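Local coordinates for protection of telomeres protein 1 (Schizosaccharomyces pombe, PDB 5USB) that binds single-stranded telomeric DNA, protects the 3' telomeric overhang and regulates telomerase and telomere length, at residues P126-N129 with E130-S133. The protein carries 1 engineered substitution. Numbering follows the deposited sequence.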
loop_
_atom_site.group_PDB
_atom_site.type_symbol
_atom_site.label_atom_id
_atom_site.label_comp_id
_atom_site.label_asym_id
_atom_site.label_seq_id
_atom_site.Cartn_x
_atom_site.Cartn_y
_atom_site.Cartn_z
ATOM N N PRO A 126 18.679 -2.001 -1.610
ATOM C CA PRO A 126 18.539 -3.442 -1.611
ATOM C C PRO A 126 17.248 -4.039 -1.027
ATOM O O PRO A 126 16.923 -5.106 -1.420
ATOM C CB PRO A 126 19.712 -3.870 -0.739
ATOM C CG PRO A 126 20.728 -2.905 -1.084
ATOM C CD PRO A 126 20.062 -1.608 -1.270
ATOM N N GLU A 127 16.579 -3.402 -0.086
ATOM C CA GLU A 127 15.370 -3.953 0.434
ATOM C C GLU A 127 14.322 -4.010 -0.644
ATOM O O GLU A 127 13.333 -4.624 -0.438
ATOM C CB GLU A 127 14.836 -3.145 1.600
ATOM C CG GLU A 127 15.548 -3.380 2.916
ATOM C CD GLU A 127 15.437 -4.780 3.449
ATOM O OE1 GLU A 127 16.299 -5.158 4.229
ATOM O OE2 GLU A 127 14.499 -5.492 3.130
ATOM N N LEU A 128 14.549 -3.356 -1.765
ATOM C CA LEU A 128 13.581 -3.461 -2.849
ATOM C C LEU A 128 13.906 -4.581 -3.833
ATOM O O LEU A 128 13.170 -4.775 -4.807
ATOM C CB LEU A 128 13.494 -2.137 -3.594
ATOM C CG LEU A 128 13.292 -0.895 -2.737
ATOM C CD1 LEU A 128 13.360 0.308 -3.608
ATOM C CD2 LEU A 128 11.965 -0.940 -1.990
ATOM N N ASN A 129 14.997 -5.312 -3.625
ATOM C CA ASN A 129 15.416 -6.281 -4.635
ATOM C C ASN A 129 14.402 -7.387 -4.828
ATOM O O ASN A 129 14.263 -7.901 -5.942
ATOM C CB ASN A 129 16.757 -6.908 -4.254
ATOM C CG ASN A 129 17.930 -5.979 -4.479
ATOM O OD1 ASN A 129 17.829 -4.947 -5.143
ATOM N ND2 ASN A 129 19.064 -6.347 -3.906
ATOM N N GLU A 130 13.706 -7.793 -3.767
ATOM C CA GLU A 130 12.733 -8.870 -3.908
ATOM C C GLU A 130 11.495 -8.426 -4.657
ATOM O O GLU A 130 10.910 -9.214 -5.402
ATOM C CB GLU A 130 12.324 -9.425 -2.548
ATOM C CG GLU A 130 13.313 -10.415 -1.994
ATOM C CD GLU A 130 12.838 -11.057 -0.703
ATOM O OE1 GLU A 130 11.713 -10.726 -0.221
ATOM O OE2 GLU A 130 13.596 -11.912 -0.179
ATOM N N ILE A 131 11.032 -7.195 -4.420
ATOM C CA ILE A 131 9.903 -6.689 -5.198
ATOM C C ILE A 131 10.230 -6.724 -6.674
ATOM O O ILE A 131 9.411 -7.139 -7.490
ATOM C CB ILE A 131 9.522 -5.272 -4.747
ATOM C CG1 ILE A 131 8.875 -5.299 -3.370
ATOM C CG2 ILE A 131 8.602 -4.612 -5.779
ATOM C CD1 ILE A 131 8.860 -3.957 -2.704
ATOM N N LYS A 132 11.416 -6.218 -7.046
ATOM C CA LYS A 132 11.805 -6.159 -8.449
ATOM C C LYS A 132 11.896 -7.553 -9.029
ATOM O O LYS A 132 11.514 -7.789 -10.184
ATOM C CB LYS A 132 13.138 -5.434 -8.552
ATOM C CG LYS A 132 13.038 -3.981 -8.198
ATOM C CD LYS A 132 14.381 -3.313 -8.218
ATOM C CE LYS A 132 14.268 -1.882 -7.802
ATOM N NZ LYS A 132 15.604 -1.273 -7.799
ATOM N N SER A 133 12.393 -8.482 -8.230
ATOM C CA SER A 133 12.538 -9.860 -8.667
ATOM C C SER A 133 11.187 -10.535 -8.826
ATOM O O SER A 133 10.946 -11.229 -9.816
ATOM C CB SER A 133 13.397 -10.625 -7.672
ATOM O OG SER A 133 13.611 -11.926 -8.174
HETATM O O HOH W 1 15.104 -7.330 -0.963
HETATM O O HOH W 2 11.687 -6.075 -1.794
HETATM O O HOH W 3 16.895 -2.489 -5.411
#
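L128 and K132, one helical turn apart, meet through backbone and side chain together. The amide of K132 points at the L128 carbonyl in a nearly straight bond (N to O 3.2 Å, N-H...O 169°), and the aliphatic root of the lysine lies against the same oxygen, its CG 3.5 Å from L128 O. With CG beside its own backbone N (chi1 -68°) and the chain extended beyond CG, K132 runs back alongside L128, bringing CE to 4.3 Å from the leucine CB. I131 adds an apolar touch, its CD1 reaching L128 CD2 at 4.4 Å. L128 and I131 form the buried face, which packs on Y86 of strand 86-90, with Y18 of strand 14-26 also under L128. The C-terminal helix 129-138 is thereby laid against the OB-fold barrel of this ssDNA-binding domain, about 18 Å from the bound nucleic acid at the nearest atoms. A 3-10 turn, 126-128, leads into it, closed by N129 N to P126 O, and the first regular turn continues with S133 N to N129 O at 3.0 Å. On the open side, two waters take over where the helix starts: one bridges P126 O and E130 N, the other joins E127 O to I131 N, accepting from the latter at 2.9 Å. Each stands in for the direct i to i+4 bond that the 3-10 turn does not make. Across the helix, between N129 and K132, a third water donates to N129 OD1 at 2.6 Å and accepts from K132 NZ, whose ammonium also bonds the carbonyl of S123. E130 extends outward to a salt bridge with R134.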